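PDB 4ZR1: ceramide very long chain fatty acid hydroxylase SCS7 from Saccharomyces cerevisiae, which hydroxylates very long chain fatty acids of ceramides, probably at C-2, in the sphingolipid pathway of the endoplasmic reticulum, and binds two zinc ions. Local coordinates for residues Lys246-His251 and Val265-Asp271; His232-His236 and His251-His255; Lys257-Leu261 and Gly279-Ser285. All blocks are in the same frame, centred on the assembly; numbering follows the deposited sequence.

Interaction 1 of 3, residues Lys246-His251 and Val265-Asp271; sequences KLKKYH and VTSWFWD. With ZN (zinc ion), chain C.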
# COMPACT_ATOMS: atom_id res chain seq x y z
N LYS A 246 4.22 -17.16 -6.43
CA LYS A 246 5.33 -16.41 -7.01
C LYS A 246 5.02 -14.93 -7.12
O LYS A 246 5.93 -14.10 -7.25
CB LYS A 246 5.69 -16.97 -8.39
CG LYS A 246 6.81 -17.99 -8.32
CD LYS A 246 6.71 -19.07 -9.40
CE LYS A 246 6.95 -20.45 -8.78
NZ LYS A 246 6.77 -21.55 -9.76
N LEU A 247 3.74 -14.58 -7.08
CA LEU A 247 3.34 -13.19 -7.01
C LEU A 247 3.64 -12.69 -5.59
O LEU A 247 4.01 -11.52 -5.38
CB LEU A 247 1.86 -13.03 -7.36
CG LEU A 247 1.27 -11.62 -7.43
CD1 LEU A 247 1.86 -10.81 -8.58
CD2 LEU A 247 -0.24 -11.70 -7.56
N LYS A 248 3.51 -13.59 -4.63
CA LYS A 248 3.86 -13.31 -3.25
C LYS A 248 5.34 -12.99 -3.10
O LYS A 248 5.71 -12.06 -2.38
CB LYS A 248 3.49 -14.50 -2.34
CG LYS A 248 3.87 -14.27 -0.90
CD LYS A 248 3.30 -15.32 0.04
CE LYS A 248 3.64 -14.95 1.48
NZ LYS A 248 2.98 -15.83 2.46
N LYS A 249 6.18 -13.77 -3.76
CA LYS A 249 7.61 -13.53 -3.70
C LYS A 249 7.93 -12.17 -4.30
O LYS A 249 8.76 -11.42 -3.79
CB LYS A 249 8.40 -14.63 -4.41
CG LYS A 249 9.85 -14.24 -4.71
CD LYS A 249 10.71 -15.42 -5.15
CE LYS A 249 11.91 -14.95 -5.97
NZ LYS A 249 11.52 -13.93 -6.99
N TYR A 250 7.24 -11.85 -5.39
CA TYR A 250 7.47 -10.62 -6.13
C TYR A 250 7.13 -9.38 -5.29
O TYR A 250 7.92 -8.44 -5.20
CB TYR A 250 6.64 -10.62 -7.41
CG TYR A 250 6.88 -9.44 -8.31
CD1 TYR A 250 7.97 -9.43 -9.18
CD2 TYR A 250 6.02 -8.35 -8.32
CE1 TYR A 250 8.19 -8.36 -10.02
CE2 TYR A 250 6.24 -7.27 -9.15
CZ TYR A 250 7.33 -7.28 -10.00
OH TYR A 250 7.54 -6.21 -10.84
N HIS A 251 5.96 -9.39 -4.69
CA HIS A 251 5.53 -8.24 -3.91
C HIS A 251 6.35 -8.09 -2.63
O HIS A 251 6.70 -6.97 -2.24
CB HIS A 251 4.06 -8.34 -3.56
CG HIS A 251 3.60 -7.24 -2.66
ND1 HIS A 251 3.55 -5.93 -3.07
CD2 HIS A 251 3.22 -7.25 -1.36
CE1 HIS A 251 3.14 -5.18 -2.06
NE2 HIS A 251 2.93 -5.95 -1.02
N VAL A 265 0.89 -5.16 -7.95
CA VAL A 265 0.70 -6.13 -6.88
C VAL A 265 -0.40 -7.14 -7.23
O VAL A 265 -0.40 -8.26 -6.71
CB VAL A 265 0.42 -5.42 -5.47
CG1 VAL A 265 0.69 -3.93 -5.53
CG2 VAL A 265 -0.96 -5.69 -4.94
N THR A 266 -1.31 -6.79 -8.13
CA THR A 266 -2.17 -7.84 -8.69
C THR A 266 -1.48 -8.52 -9.86
O THR A 266 -1.90 -9.60 -10.28
CB THR A 266 -3.53 -7.33 -9.18
OG1 THR A 266 -3.32 -6.30 -10.16
CG2 THR A 266 -4.34 -6.79 -8.02
N SER A 267 -0.43 -7.88 -10.38
CA SER A 267 0.45 -8.45 -11.41
C SER A 267 1.61 -7.51 -11.68
O SER A 267 1.55 -6.34 -11.30
CB SER A 267 -0.29 -8.70 -12.72
OG SER A 267 -0.39 -7.50 -13.47
N TRP A 268 2.65 -8.01 -12.35
CA TRP A 268 3.78 -7.17 -12.73
C TRP A 268 3.69 -6.75 -14.18
O TRP A 268 4.66 -6.28 -14.77
CB TRP A 268 5.09 -7.90 -12.49
CG TRP A 268 5.15 -9.22 -13.14
CD1 TRP A 268 5.32 -9.47 -14.48
CD2 TRP A 268 5.06 -10.50 -12.50
NE1 TRP A 268 5.33 -10.83 -14.70
CE2 TRP A 268 5.18 -11.48 -13.51
CE3 TRP A 268 4.90 -10.91 -11.17
CZ2 TRP A 268 5.13 -12.85 -13.23
CZ3 TRP A 268 4.86 -12.27 -10.90
CH2 TRP A 268 4.97 -13.22 -11.92
N PHE A 269 2.51 -6.94 -14.76
CA PHE A 269 2.21 -6.53 -16.13
C PHE A 269 2.74 -5.13 -16.44
O PHE A 269 3.61 -4.95 -17.28
CB PHE A 269 0.70 -6.60 -16.37
CG PHE A 269 0.28 -6.26 -17.76
CD1 PHE A 269 0.33 -7.21 -18.76
CD2 PHE A 269 -0.18 -5.00 -18.07
CE1 PHE A 269 -0.05 -6.91 -20.04
CE2 PHE A 269 -0.57 -4.69 -19.36
CZ PHE A 269 -0.51 -5.65 -20.34
N TRP A 270 2.21 -4.13 -15.74
CA TRP A 270 2.61 -2.75 -15.96
C TRP A 270 4.04 -2.46 -15.52
O TRP A 270 4.61 -1.44 -15.91
CB TRP A 270 1.63 -1.81 -15.25
CG TRP A 270 0.24 -1.95 -15.76
CD1 TRP A 270 -0.83 -2.49 -15.10
CD2 TRP A 270 -0.23 -1.58 -17.06
NE1 TRP A 270 -1.94 -2.46 -15.90
CE2 TRP A 270 -1.60 -1.90 -17.11
CE3 TRP A 270 0.37 -0.99 -18.18
CZ2 TRP A 270 -2.38 -1.66 -18.24
CZ3 TRP A 270 -0.40 -0.75 -19.30
CH2 TRP A 270 -1.76 -1.08 -19.32
N ASP A 271 4.62 -3.35 -14.72
CA ASP A 271 6.03 -3.23 -14.36
C ASP A 271 6.89 -3.51 -15.58
O ASP A 271 7.88 -2.83 -15.85
CB ASP A 271 6.39 -4.21 -13.24
CG ASP A 271 6.20 -3.61 -11.86
OD1 ASP A 271 6.44 -2.39 -11.70
OD2 ASP A 271 5.81 -4.37 -10.94
ZN ZN C . 2.58 -4.78 0.83
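Y250, on helix 242-256, and D271, in the first turn of helix 269-273, come from opposite directions and form the one hydrogen bond across this contact. Y250 OH donates to D271 OD2 at 2.5 Å; the oxygen lies at the edge of the phenol ring, while the hydroxyl reaches the carboxylate from above its plane, 55° out. The same OD2 takes the backbone NH of G264 and OD1 pairs with T276 OG1, so the buried carboxylate is fixed at both oxygens.

The aromatic part is an edge-to-face pair. W268 turns the edge of its six-membered ring to one face of Y250, centroids 5.1 Å apart and planes at 51°. CE3 lies over the rim of the phenol, and W268 CB reaches Y250 CZ at 3.4 Å. This placement follows from W268 chi1 of 54°, which sets CG between the backbone N and the carbonyl carbon. With an alanine for Y250, D271 OD2 would probably keep the G264 NH but lose its hydroxyl donor, and a gap would be likely beside the W268 indole.

The rest is van der Waals packing. L247 lays CD2 against the backbone carbonyl of V265, 3.5 Å from its O, and makes an apolar contact from CD1 to W268 CE3. Further along the helix, V265 CB lies 4.0 Å from H251 ND1, the two side chains side by side. At the far end of that imidazole, NE2 binds zinc at 2.2 Å. The contact backs a histidine-box helix of the hydroxylase, with H251 reaching one metal of the likely catalytic dizinc centre.

Interaction 2 of 3, residues His232-His236 and His251-His255; sequences HFFLH and HLEHH. With ZN (zinc ion), chain C; ZN (zinc ion), chain D; BOG (octyl beta-D-glucopyranoside), chain H; BOG (octyl beta-D-glucopyranoside), chain G.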
# COMPACT_ATOMS: atom_id res chain seq x y z
N HIS A 232 -3.60 -7.88 -2.05
CA HIS A 232 -2.51 -7.27 -1.29
C HIS A 232 -2.42 -7.82 0.12
O HIS A 232 -1.34 -8.18 0.57
CB HIS A 232 -2.69 -5.76 -1.24
CG HIS A 232 -1.54 -5.05 -0.60
ND1 HIS A 232 -1.63 -3.77 -0.12
CD2 HIS A 232 -0.27 -5.46 -0.36
CE1 HIS A 232 -0.46 -3.41 0.39
NE2 HIS A 232 0.38 -4.42 0.26
N PHE A 233 -3.55 -7.90 0.81
CA PHE A 233 -3.59 -8.49 2.14
C PHE A 233 -3.02 -9.91 2.16
O PHE A 233 -2.13 -10.21 2.96
CB PHE A 233 -5.02 -8.51 2.70
CG PHE A 233 -5.08 -8.90 4.14
CD1 PHE A 233 -4.87 -7.96 5.15
CD2 PHE A 233 -5.31 -10.23 4.51
CE1 PHE A 233 -4.91 -8.32 6.48
CE2 PHE A 233 -5.35 -10.60 5.86
CZ PHE A 233 -5.15 -9.65 6.84
N PHE A 234 -3.52 -10.77 1.29
CA PHE A 234 -3.23 -12.19 1.44
C PHE A 234 -1.84 -12.52 0.90
O PHE A 234 -1.29 -13.58 1.20
CB PHE A 234 -4.32 -13.03 0.77
CG PHE A 234 -5.64 -12.97 1.52
CD1 PHE A 234 -5.73 -13.46 2.82
CD2 PHE A 234 -6.76 -12.40 0.94
CE1 PHE A 234 -6.92 -13.39 3.52
CE2 PHE A 234 -7.96 -12.33 1.63
CZ PHE A 234 -8.04 -12.82 2.92
N LEU A 235 -1.26 -11.59 0.17
CA LEU A 235 0.15 -11.69 -0.19
C LEU A 235 1.05 -11.63 1.05
O LEU A 235 2.08 -12.28 1.11
CB LEU A 235 0.53 -10.59 -1.17
CG LEU A 235 0.02 -10.69 -2.60
CD1 LEU A 235 0.71 -9.62 -3.43
CD2 LEU A 235 0.29 -12.08 -3.17
N HIS A 236 0.65 -10.84 2.05
CA HIS A 236 1.44 -10.70 3.28
C HIS A 236 1.09 -11.76 4.32
O HIS A 236 1.98 -12.31 4.98
CB HIS A 236 1.23 -9.32 3.91
CG HIS A 236 1.95 -8.22 3.20
ND1 HIS A 236 3.28 -7.95 3.42
CD2 HIS A 236 1.52 -7.32 2.29
CE1 HIS A 236 3.65 -6.94 2.65
NE2 HIS A 236 2.60 -6.53 1.96
N HIS A 251 5.96 -9.39 -4.69
CA HIS A 251 5.53 -8.24 -3.91
C HIS A 251 6.35 -8.09 -2.63
O HIS A 251 6.70 -6.97 -2.24
CB HIS A 251 4.06 -8.34 -3.56
CG HIS A 251 3.60 -7.24 -2.66
ND1 HIS A 251 3.55 -5.93 -3.07
CD2 HIS A 251 3.22 -7.25 -1.36
CE1 HIS A 251 3.14 -5.18 -2.06
NE2 HIS A 251 2.93 -5.95 -1.02
N LEU A 252 6.64 -9.20 -1.98
CA LEU A 252 7.44 -9.18 -0.76
C LEU A 252 8.83 -8.63 -1.02
O LEU A 252 9.44 -8.02 -0.14
CB LEU A 252 7.53 -10.58 -0.16
CG LEU A 252 6.65 -10.86 1.06
CD1 LEU A 252 5.28 -10.24 0.94
CD2 LEU A 252 6.50 -12.35 1.27
N GLU A 253 9.35 -8.83 -2.24
CA GLU A 253 10.65 -8.27 -2.57
C GLU A 253 10.56 -6.76 -2.74
O GLU A 253 11.55 -6.04 -2.56
CB GLU A 253 11.23 -8.92 -3.83
CG GLU A 253 11.77 -10.31 -3.62
CD GLU A 253 12.41 -10.87 -4.86
OE1 GLU A 253 12.51 -10.14 -5.87
OE2 GLU A 253 12.81 -12.06 -4.83
N HIS A 254 9.38 -6.27 -3.09
CA HIS A 254 9.15 -4.83 -3.13
C HIS A 254 9.32 -4.24 -1.73
O HIS A 254 9.71 -3.09 -1.56
CB HIS A 254 7.76 -4.52 -3.69
CG HIS A 254 7.33 -3.11 -3.46
ND1 HIS A 254 7.68 -2.08 -4.30
CD2 HIS A 254 6.61 -2.55 -2.46
CE1 HIS A 254 7.17 -0.95 -3.84
NE2 HIS A 254 6.52 -1.21 -2.72
N HIS A 255 9.00 -5.05 -0.74
CA HIS A 255 9.12 -4.66 0.66
C HIS A 255 10.54 -4.86 1.20
O HIS A 255 11.13 -3.95 1.76
CB HIS A 255 8.12 -5.47 1.50
CG HIS A 255 6.72 -4.95 1.43
ND1 HIS A 255 6.31 -3.81 2.09
CD2 HIS A 255 5.63 -5.41 0.78
CE1 HIS A 255 5.03 -3.59 1.84
NE2 HIS A 255 4.59 -4.55 1.05
ZN ZN C . 2.58 -4.78 0.83
ZN ZN D . 5.15 0.20 -1.84
C1 BOG H . -9.93 -16.46 6.11
O1 BOG H . -10.34 -17.03 4.89
C2 BOG H . -10.35 -17.32 7.28
O2 BOG H . -11.75 -17.50 7.28
C3 BOG H . -9.93 -16.65 8.57
O3 BOG H . -10.13 -17.53 9.66
C4 BOG H . -8.48 -16.24 8.51
O4 BOG H . -8.18 -15.44 9.63
C5 BOG H . -8.21 -15.48 7.22
O5 BOG H . -8.53 -16.30 6.12
C6 BOG H . -6.74 -15.10 7.13
O6 BOG H . -6.58 -13.76 7.53
C1' BOG H . -9.86 -16.34 3.75
C2' BOG H . -11.02 -15.90 2.88
C3' BOG H . -10.48 -15.27 1.61
C4' BOG H . -11.55 -14.44 0.93
C5' BOG H . -10.89 -13.26 0.24
C6' BOG H . -11.60 -12.91 -1.05
C7' BOG H . -12.66 -11.86 -0.80
C8' BOG H . -13.11 -11.28 -2.12
C1 BOG G . -6.51 -18.57 1.74
O1 BOG G . -6.41 -17.29 1.16
C2 BOG G . -5.34 -18.77 2.67
O2 BOG G . -4.16 -18.73 1.92
C3 BOG G . -5.43 -20.11 3.37
O3 BOG G . -4.46 -20.17 4.39
C4 BOG G . -6.81 -20.30 3.95
O4 BOG G . -6.96 -21.64 4.36
C5 BOG G . -7.84 -20.00 2.88
O5 BOG G . -7.71 -18.66 2.48
C6 BOG G . -9.24 -20.25 3.42
O6 BOG G . -9.28 -19.96 4.80
C1' BOG G . -6.20 -17.27 -0.23
C2' BOG G . -6.74 -15.97 -0.78
C3' BOG G . -6.39 -15.82 -2.25
C4' BOG G . -7.43 -14.96 -2.93
C5' BOG G . -7.30 -13.53 -2.48
C6' BOG G . -7.32 -12.63 -3.70
C7' BOG G . -8.74 -12.30 -4.09
C8' BOG G . -8.71 -11.30 -5.23
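One zinc ion is gripped by four imidazole nitrogens across this contact: H232 and H236 from one helix, H251 and H255 from the other, each through NE2. The bond lengths are 2.3 Å from H232 NE2, 2.1 Å from H236 NE2 and 2.0 Å from H255 NE2. H177 NE2 supplies a fifth ligand from elsewhere in the chain. The ligand nitrogens crowd together because they share the metal, with no hydrogen bonds between them.

The rings are turned steeply against one another. H236 directs its edge at the face of H255 in an offset edge-to-face pair, centroids 4.4 Å apart and planes at 73°; H236 CE1 sits over that face. H232 and H236 each stand nearly perpendicular to H251. Different first torsions aim the two ligands of the 232-236 segment: H232 has CG anti to the backbone N (chi1 -174°), whereas H236 has it anti to the carbonyl carbon.

Two leucines fill in behind the metal ligands. L235 CD1 packs on H251 CB at 3.6 Å, and L252 CD1 comes over the H236 ring in an off-centre CH-pi contact, 4.3 Å from its centroid. On the side of 232-236 turned from 251-255, F234 lies against the alkyl chains of two octyl glucoside molecules.

H254 leaves the same turn as H255 but binds the second zinc, with H150, H155, H174 and H178. Two steeply crossed helices, one carrying an HxxHH histidine box, therefore build much of the dimetal centre characteristic of this membrane hydroxylase family.

Interaction 3 of 3, residues Lys257-Leu261 and Gly279-Ser285; sequences KNYQL and GPDAPLS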
# COMPACT_ATOMS: atom_id res chain seq x y z
N LYS A 257 13.53 -5.86 -0.34
CA LYS A 257 14.68 -5.88 -1.24
C LYS A 257 14.83 -4.59 -2.04
O LYS A 257 15.90 -3.97 -2.04
CB LYS A 257 14.58 -7.07 -2.19
CG LYS A 257 15.73 -7.20 -3.16
CD LYS A 257 15.63 -8.49 -3.94
CE LYS A 257 16.80 -8.69 -4.88
NZ LYS A 257 16.67 -9.99 -5.61
N ASN A 258 13.75 -4.18 -2.71
CA ASN A 258 13.77 -2.99 -3.55
C ASN A 258 12.38 -2.38 -3.70
O ASN A 258 11.50 -3.00 -4.30
CB ASN A 258 14.36 -3.33 -4.93
CG ASN A 258 14.80 -2.09 -5.71
OD1 ASN A 258 14.12 -1.06 -5.71
ND2 ASN A 258 15.95 -2.19 -6.37
N TYR A 259 12.19 -1.17 -3.17
CA TYR A 259 10.91 -0.47 -3.31
C TYR A 259 10.98 0.63 -4.37
O TYR A 259 10.14 1.53 -4.40
CB TYR A 259 10.46 0.12 -1.96
CG TYR A 259 11.38 1.16 -1.34
CD1 TYR A 259 12.48 0.79 -0.58
CD2 TYR A 259 11.11 2.52 -1.48
CE1 TYR A 259 13.32 1.74 -0.01
CE2 TYR A 259 11.93 3.48 -0.91
CZ TYR A 259 13.03 3.09 -0.18
OH TYR A 259 13.85 4.04 0.38
N GLN A 260 11.99 0.55 -5.24
CA GLN A 260 12.03 1.39 -6.43
C GLN A 260 11.49 0.60 -7.62
O GLN A 260 11.38 1.12 -8.73
CB GLN A 260 13.45 1.89 -6.72
CG GLN A 260 13.88 3.05 -5.85
CD GLN A 260 14.27 2.64 -4.45
OE1 GLN A 260 15.04 1.69 -4.25
NE2 GLN A 260 13.72 3.33 -3.47
N LEU A 261 11.15 -0.66 -7.36
CA LEU A 261 10.59 -1.56 -8.37
C LEU A 261 9.42 -2.36 -7.80
O LEU A 261 9.12 -2.28 -6.61
CB LEU A 261 11.67 -2.51 -8.88
CG LEU A 261 12.94 -1.89 -9.45
CD1 LEU A 261 13.97 -2.97 -9.66
CD2 LEU A 261 12.65 -1.17 -10.76
N GLY A 279 13.26 -8.04 -11.28
CA GLY A 279 13.90 -9.29 -11.69
C GLY A 279 14.81 -9.87 -10.63
O GLY A 279 14.96 -9.28 -9.56
N PRO A 280 15.42 -11.03 -10.91
CA PRO A 280 16.19 -11.72 -9.86
C PRO A 280 17.60 -11.19 -9.52
O PRO A 280 18.16 -11.71 -8.56
CB PRO A 280 16.25 -13.17 -10.39
CG PRO A 280 16.09 -13.05 -11.88
CD PRO A 280 15.19 -11.87 -12.10
N ASP A 281 18.11 -10.21 -10.27
CA ASP A 281 19.38 -9.50 -10.00
C ASP A 281 19.14 -7.98 -9.86
O ASP A 281 20.01 -7.16 -10.11
CB ASP A 281 20.42 -9.80 -11.10
CG ASP A 281 20.18 -9.01 -12.41
OD1 ASP A 281 19.35 -8.08 -12.46
OD2 ASP A 281 20.84 -9.35 -13.41
N ALA A 282 17.91 -7.63 -9.53
CA ALA A 282 17.62 -6.27 -9.10
C ALA A 282 18.47 -5.91 -7.90
O ALA A 282 18.71 -6.75 -7.05
CB ALA A 282 16.13 -6.14 -8.79
N PRO A 283 18.95 -4.66 -7.84
CA PRO A 283 19.79 -4.20 -6.73
C PRO A 283 18.99 -4.06 -5.43
O PRO A 283 17.76 -3.99 -5.47
CB PRO A 283 20.29 -2.83 -7.19
CG PRO A 283 19.93 -2.74 -8.65
CD PRO A 283 18.74 -3.60 -8.83
N LEU A 284 19.69 -3.99 -4.30
CA LEU A 284 19.05 -3.62 -3.05
C LEU A 284 18.77 -2.12 -3.05
O LEU A 284 19.36 -1.37 -3.84
CB LEU A 284 19.92 -4.01 -1.85
CG LEU A 284 20.35 -5.47 -1.73
CD1 LEU A 284 21.21 -5.67 -0.48
CD2 LEU A 284 19.15 -6.39 -1.70
N SER A 285 17.88 -1.67 -2.18
CA SER A 285 17.64 -0.24 -2.04
C SER A 285 18.68 0.38 -1.11
O SER A 285 19.26 -0.32 -0.26
CB SER A 285 16.22 0.03 -1.54
OG SER A 285 15.27 -0.17 -2.59
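Two loops, in a region inferred to face the cytoplasm, run against each other, K257-L261 from just beyond helix 242-256 and G279-S285 from beyond helix 269-273, joined by a few hydrogen bonds and an extended lysine. N258 makes the one cross-loop hydrogen bond that is not weak. Its ND2 donates to P283 O at 2.7 Å, from above the carbonyl plane, while its OD1 accepts from Q260 N at 2.7 Å and closes an Asx turn; the amide is thus held at both ends. Two others are weak: S285 N to K257 O, and Y259 N to S285 OG.

K257 spans much of the second loop. With CG anti to the backbone N (chi1 180°) and the chain straight beyond it, CG touches L284 CD2 at 3.8 Å and CE lies 3.5 Å from A282 O. Its NZ is hydrogen-bonded to K30 O. L261 CD1 rests on A282 CB at 3.9 Å, at the end of the type I turn G279-A282.

Y259 stacks on H79 and comes within about 4 Å of H155 and H178, both ligands of the second zinc. K257-L261 precedes helix 269-273, while G279-S285 leads on to strand 289-290 of the antiparallel sheet.

In the fold
Helix 242-256 carries a segment of both interactions 1 and 2, and interaction 3 begins just beyond it. Interactions 1 and 2 share H251 and one zinc: interaction 2 supplies four ligands, while interaction 1 sets V265 alongside the H251 ring. Their centres are 9 Å apart, and L235 CD1 lies 3.7 Å from V265 O. Interaction 3, centred 14 Å from interaction 2, joins it by two probable hydrogen bonds, H254 ND1 to L261 O at 2.7 Å and E253 O to N258 N at 2.9 Å. The first would orient H254, a ligand of the second zinc, and the Y259 side chain comes within about 5 Å of a zinc ion. Interactions 1 and 3 adjoin only in sequence.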